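PDB 2RBC: sugar kinase from Agrobacterium tumefaciens, which probably phosphorylates a sugar or related carbohydrate with ATP, as a putative ribokinase of the pfkB carbohydrate kinase family. Local coordinates for residues 150-164 / 174-188. Numbering follows the deposited sequence. Where two conformers were deposited one is given.
Sequences CTPEDIALFDAVLVD and VLTVARALGKPAILD. With EDO (1,2-ethanediol), chain I.
Ile186 sits opposite Leu162 in parallel register and bonds through its N to Val161 O and through its O to Val163 N; the axes of strands 160-163 and 185-188 lie 4.8 Å apart at 19°, while helix 174-180 runs back nearly antiparallel to the first strand, 8.8 Å from it. Four backbone bonds join the strands, beginning with Val161 N donating to Pro184 O and ending with Asp188 N donating to Val163 O. Val161 and Val163, branched residues suited to a strand, face the helix. With Val161 CG1 anti to the carbonyl carbon (chi1 -54°), CG2 presses on Ala178 CB at a tight 3.4 Å, where a small methyl suits the close approach; Val163 CG2 meets Leu175 CD1 at 3.7 Å. Val174 CG1 touches both valines. Farther out, Ile155 CG2 packs against Leu181 CD1 (3.6 Å), and Ile155 CG1 meets Val177 CG1. A Thr151-Asp154 capping box starts helix 152-155; a Schellman motif at Gly182, where positive phi suits glycine, ends helix 174-180. Lys183's long chain, bending only at chi4 (-62°), lets NZ donate to Phe158 O at 2.6 Å. Strand 160-163, helix 168-180 and strand 185-189 thus make a beta-alpha-beta crossover in the Rossmann-like core of the ribokinase fold.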
loop_
_atom_site.group_PDB
_atom_site.type_symbol
_atom_site.label_atom_id
_atom_site.label_comp_id
_atom_site.label_asym_id
_atom_site.label_seq_id
_atom_site.Cartn_x
_atom_site.Cartn_y
_atom_site.Cartn_z
ATOM N N CYS A 150 -3.613 8.049 -31.691
ATOM C CA CYS A 150 -4.523 9.152 -31.456
ATOM C C CYS A 150 -4.966 9.747 -32.790
ATOM O O CYS A 150 -4.387 10.724 -33.267
ATOM C CB CYS A 150 -3.841 10.196 -30.589
ATOM S SG CYS A 150 -4.902 11.584 -30.202
ATOM N N THR A 151 -5.989 9.164 -33.394
ATOM C CA THR A 151 -6.395 9.583 -34.719
ATOM C C THR A 151 -7.535 10.594 -34.615
ATOM O O THR A 151 -8.281 10.592 -33.630
ATOM C CB THR A 151 -6.837 8.381 -35.524
ATOM O OG1 THR A 151 -8.097 7.918 -35.044
ATOM C CG2 THR A 151 -5.797 7.253 -35.419
ATOM N N PRO A 152 -7.691 11.469 -35.622
ATOM C CA PRO A 152 -8.884 12.336 -35.616
ATOM C C PRO A 152 -10.211 11.575 -35.567
ATOM O O PRO A 152 -11.153 12.044 -34.950
ATOM C CB PRO A 152 -8.752 13.137 -36.910
ATOM C CG PRO A 152 -7.291 13.117 -37.218
ATOM C CD PRO A 152 -6.806 11.761 -36.760
ATOM N N GLU A 153 -10.287 10.402 -36.172
ATOM C CA GLU A 153 -11.494 9.585 -36.069
ATOM C C GLU A 153 -11.776 9.107 -34.618
ATOM O O GLU A 153 -12.939 9.110 -34.199
ATOM C CB GLU A 153 -11.435 8.410 -37.067
ATOM C CG GLU A 153 -11.650 8.829 -38.547
ATOM C CD GLU A 153 -11.722 7.623 -39.516
ATOM O OE1 GLU A 153 -11.431 6.490 -39.042
ATOM O OE2 GLU A 153 -12.059 7.791 -40.734
ATOM N N ASP A 154 -10.733 8.708 -33.865
ATOM C CA ASP A 154 -10.834 8.445 -32.428
ATOM C C ASP A 154 -11.419 9.657 -31.676
ATOM O O ASP A 154 -12.340 9.511 -30.870
ATOM C CB ASP A 154 -9.467 8.130 -31.757
ATOM C CG ASP A 154 -8.805 6.818 -32.245
ATOM O OD1 ASP A 154 -9.533 5.984 -32.858
ATOM O OD2 ASP A 154 -7.538 6.667 -32.011
ATOM N N ILE A 155 -10.852 10.833 -31.902
ATOM C CA ILE A 155 -11.169 12.000 -31.089
ATOM C C ILE A 155 -12.524 12.603 -31.459
ATOM O O ILE A 155 -13.179 13.228 -30.627
ATOM C CB ILE A 155 -10.034 13.046 -31.178
ATOM C CG1 ILE A 155 -8.724 12.450 -30.607
ATOM C CG2 ILE A 155 -10.394 14.352 -30.447
ATOM C CD1 ILE A 155 -8.785 12.081 -29.092
ATOM N N ALA A 156 -12.958 12.403 -32.706
ATOM C CA ALA A 156 -14.182 13.035 -33.192
ATOM C C ALA A 156 -15.386 12.498 -32.449
ATOM O O ALA A 156 -16.450 13.117 -32.453
ATOM C CB ALA A 156 -14.358 12.819 -34.736
ATOM N N LEU A 157 -15.212 11.369 -31.789
ATOM C CA LEU A 157 -16.266 10.767 -31.014
ATOM C C LEU A 157 -16.507 11.465 -29.671
ATOM O O LEU A 157 -17.496 11.184 -28.990
ATOM C CB LEU A 157 -15.931 9.291 -30.787
ATOM C CG LEU A 157 -15.701 8.478 -32.098
ATOM C CD1 LEU A 157 -15.775 6.990 -31.793
ATOM C CD2 LEU A 157 -16.654 8.815 -33.296
ATOM N N PHE A 158 -15.598 12.342 -29.263
ATOM C CA PHE A 158 -15.745 13.030 -27.993
ATOM C C PHE A 158 -16.234 14.463 -28.193
ATOM O O PHE A 158 -16.100 15.036 -29.262
ATOM C CB PHE A 158 -14.414 12.994 -27.259
ATOM C CG PHE A 158 -13.962 11.617 -26.967
ATOM C CD1 PHE A 158 -14.610 10.849 -25.992
ATOM C CD2 PHE A 158 -12.932 11.052 -27.685
ATOM C CE1 PHE A 158 -14.202 9.538 -25.752
ATOM C CE2 PHE A 158 -12.536 9.761 -27.448
ATOM C CZ PHE A 158 -13.159 9.010 -26.478
ATOM N N ASP A 159 -16.838 15.018 -27.153
ATOM C CA ASP A 159 -17.339 16.390 -27.179
ATOM C C ASP A 159 -16.283 17.339 -26.621
ATOM O O ASP A 159 -16.290 18.515 -26.947
ATOM C CB ASP A 159 -18.632 16.475 -26.381
ATOM C CG ASP A 159 -19.751 15.680 -27.024
ATOM O OD1 ASP A 159 -20.053 15.986 -28.184
ATOM O OD2 ASP A 159 -20.340 14.785 -26.409
ATOM N N ALA A 160 -15.418 16.835 -25.739
ATOM C CA ALA A 160 -14.259 17.576 -25.236
ATOM C C ALA A 160 -13.215 16.585 -24.802
ATOM O O ALA A 160 -13.520 15.407 -24.648
ATOM C CB ALA A 160 -14.611 18.500 -24.024
ATOM N N VAL A 161 -11.976 17.066 -24.611
ATOM C CA VAL A 161 -10.895 16.250 -24.064
ATOM C C VAL A 161 -10.241 17.011 -22.924
ATOM O O VAL A 161 -10.213 18.251 -22.907
ATOM C CB VAL A 161 -9.830 15.844 -25.113
ATOM C CG1 VAL A 161 -10.478 15.169 -26.298
ATOM C CG2 VAL A 161 -8.968 17.012 -25.551
ATOM N N LEU A 162 -9.800 16.244 -21.937
ATOM C CA LEU A 162 -9.082 16.775 -20.785
ATOM C C LEU A 162 -7.822 15.961 -20.589
ATOM O O LEU A 162 -7.872 14.719 -20.592
ATOM C CB LEU A 162 -9.968 16.700 -19.535
ATOM C CG LEU A 162 -9.342 17.101 -18.197
ATOM C CD1 LEU A 162 -8.788 18.522 -18.180
ATOM C CD2 LEU A 162 -10.314 16.778 -17.044
ATOM N N VAL A 163 -6.669 16.621 -20.448
ATOM C CA VAL A 163 -5.414 15.880 -20.303
ATOM C C VAL A 163 -4.677 16.399 -19.079
ATOM O O VAL A 163 -4.737 17.586 -18.796
ATOM C CB VAL A 163 -4.471 15.959 -21.561
ATOM C CG1 VAL A 163 -5.240 15.534 -22.918
ATOM C CG2 VAL A 163 -3.780 17.333 -21.669
ATOM N N ASP A 164 -4.012 15.483 -18.359
ATOM C CA ASP A 164 -3.085 15.835 -17.263
ATOM C C ASP A 164 -1.619 15.824 -17.721
ATOM O O ASP A 164 -1.346 15.616 -18.892
ATOM C CB ASP A 164 -3.365 14.978 -16.004
ATOM C CG ASP A 164 -2.908 13.551 -16.104
ATOM O OD1 ASP A 164 -2.023 13.257 -16.931
ATOM O OD2 ASP A 164 -3.449 12.680 -15.339
ATOM N N VAL A 174 -3.425 14.475 -28.077
ATOM C CA VAL A 174 -4.868 14.561 -27.833
ATOM C C VAL A 174 -5.355 16.036 -27.883
ATOM O O VAL A 174 -6.404 16.360 -28.480
ATOM C CB VAL A 174 -5.250 13.867 -26.502
ATOM C CG1 VAL A 174 -6.689 14.230 -26.130
ATOM C CG2 VAL A 174 -5.063 12.288 -26.620
ATOM N N LEU A 175 -4.588 16.926 -27.256
ATOM C CA LEU A 175 -4.917 18.341 -27.294
ATOM C C LEU A 175 -4.919 18.876 -28.730
ATOM O O LEU A 175 -5.835 19.568 -29.121
ATOM C CB LEU A 175 -3.977 19.205 -26.431
ATOM C CG LEU A 175 -4.053 19.020 -24.917
ATOM C CD1 LEU A 175 -2.888 19.797 -24.218
ATOM C CD2 LEU A 175 -5.417 19.434 -24.356
ATOM N N THR A 176 -3.867 18.565 -29.480
ATOM C CA THR A 176 -3.725 19.026 -30.853
ATOM C C THR A 176 -4.865 18.582 -31.743
ATOM O O THR A 176 -5.470 19.408 -32.464
ATOM C CB THR A 176 -2.392 18.575 -31.441
ATOM O OG1 THR A 176 -1.352 19.110 -30.620
ATOM C CG2 THR A 176 -2.214 19.089 -32.922
ATOM N N VAL A 177 -5.164 17.291 -31.707
ATOM C CA VAL A 177 -6.201 16.731 -32.593
ATOM C C VAL A 177 -7.562 17.327 -32.173
ATOM O O VAL A 177 -8.314 17.850 -33.003
ATOM C CB VAL A 177 -6.194 15.159 -32.555
ATOM C CG1 VAL A 177 -7.376 14.567 -33.362
ATOM C CG2 VAL A 177 -4.842 14.625 -33.081
ATOM N N ALA A 178 -7.834 17.367 -30.857
ATOM C CA ALA A 178 -9.113 17.883 -30.387
ATOM C C ALA A 178 -9.345 19.341 -30.842
ATOM O O ALA A 178 -10.432 19.716 -31.329
ATOM C CB ALA A 178 -9.200 17.775 -28.853
ATOM N N ARG A 179 -8.324 20.169 -30.685
ATOM C CA ARG A 179 -8.454 21.576 -31.046
ATOM C C ARG A 179 -8.661 21.730 -32.550
ATOM O O ARG A 179 -9.493 22.540 -32.983
ATOM C CB ARG A 179 -7.237 22.373 -30.588
ATOM C CG ARG A 179 -7.375 23.843 -30.865
ATOM C CD ARG A 179 -6.198 24.614 -30.325
ATOM N NE ARG A 179 -4.930 24.163 -30.904
ATOM C CZ ARG A 179 -3.745 24.643 -30.552
ATOM N NH1 ARG A 179 -3.658 25.578 -29.617
ATOM N NH2 ARG A 179 -2.638 24.182 -31.121
ATOM N N ALA A 180 -7.929 20.938 -33.340
ATOM C CA ALA A 180 -8.098 20.927 -34.800
ATOM C C ALA A 180 -9.524 20.581 -35.176
ATOM O O ALA A 180 -10.025 21.056 -36.185
ATOM C CB ALA A 180 -7.102 19.929 -35.483
ATOM N N LEU A 181 -10.168 19.727 -34.392
ATOM C CA LEU A 181 -11.563 19.299 -34.639
ATOM C C LEU A 181 -12.603 20.277 -34.081
ATOM O O LEU A 181 -13.809 20.030 -34.167
ATOM C CB LEU A 181 -11.806 17.885 -34.053
ATOM C CG LEU A 181 -11.162 16.685 -34.782
ATOM C CD1 LEU A 181 -11.054 15.457 -33.857
ATOM C CD2 LEU A 181 -11.911 16.339 -36.043
ATOM N N GLY A 182 -12.152 21.381 -33.492
ATOM C CA GLY A 182 -13.071 22.386 -32.991
ATOM C C GLY A 182 -13.592 22.113 -31.585
ATOM O O GLY A 182 -14.558 22.741 -31.148
ATOM N N LYS A 183 -12.949 21.200 -30.858
ATOM C CA LYS A 183 -13.442 20.728 -29.571
ATOM C C LYS A 183 -12.672 21.435 -28.478
ATOM O O LYS A 183 -11.551 21.907 -28.702
ATOM C CB LYS A 183 -13.289 19.207 -29.447
ATOM C CG LYS A 183 -14.232 18.490 -30.396
ATOM C CD LYS A 183 -13.927 17.062 -30.531
ATOM C CE LYS A 183 -14.795 16.431 -31.629
ATOM N NZ LYS A 183 -16.311 16.458 -31.410
ATOM N N PRO A 184 -13.308 21.600 -27.302
ATOM C CA PRO A 184 -12.530 22.058 -26.163
ATOM C C PRO A 184 -11.428 21.051 -25.878
ATOM O O PRO A 184 -11.690 19.848 -25.835
ATOM C CB PRO A 184 -13.545 22.075 -25.016
ATOM C CG PRO A 184 -14.867 22.167 -25.662
ATOM C CD PRO A 184 -14.724 21.392 -26.952
ATOM N N ALA A 185 -10.212 21.573 -25.707
ATOM C CA ALA A 185 -8.995 20.837 -25.509
ATOM C C ALA A 185 -8.379 21.382 -24.227
ATOM O O ALA A 185 -7.733 22.432 -24.224
ATOM C CB ALA A 185 -8.067 21.020 -26.743
ATOM N N ILE A 186 -8.648 20.713 -23.114
ATOM C CA ILE A 186 -8.417 21.283 -21.781
ATOM C C ILE A 186 -7.185 20.658 -21.144
ATOM O O ILE A 186 -7.025 19.435 -21.117
ATOM C CB ILE A 186 -9.687 21.143 -20.896
ATOM C CG1 ILE A 186 -10.898 21.802 -21.618
ATOM C CG2 ILE A 186 -9.483 21.808 -19.547
ATOM C CD1 ILE A 186 -12.188 21.224 -21.321
ATOM N N LEU A 187 -6.298 21.517 -20.642
ATOM C CA LEU A 187 -5.115 21.086 -19.943
ATOM C C LEU A 187 -5.294 21.324 -18.463
ATOM O O LEU A 187 -5.527 22.442 -18.062
ATOM C CB LEU A 187 -3.879 21.834 -20.444
ATOM C CG LEU A 187 -2.552 21.549 -19.708
ATOM C CD1 LEU A 187 -2.081 20.089 -19.816
ATOM C CD2 LEU A 187 -1.439 22.507 -20.170
ATOM N N ASP A 188 -5.167 20.251 -17.680
ATOM C CA ASP A 188 -4.994 20.295 -16.237
ATOM C C ASP A 188 -3.516 20.576 -16.044
ATOM O O ASP A 188 -2.679 19.712 -16.248
ATOM C CB ASP A 188 -5.394 18.943 -15.633
ATOM C CG ASP A 188 -4.990 18.791 -14.171
ATOM O OD1 ASP A 188 -4.516 19.780 -13.534
ATOM O OD2 ASP A 188 -5.186 17.664 -13.654
HETATM C C1 EDO I . -6.907 4.317 -34.118
HETATM O O1 EDO I . -6.175 4.340 -32.884
HETATM C C2 EDO I . -6.044 3.866 -35.304
HETATM O O2 EDO I . -4.635 4.050 -35.079
HETATM O O HOH W 1 -18.756 17.558 -30.150
#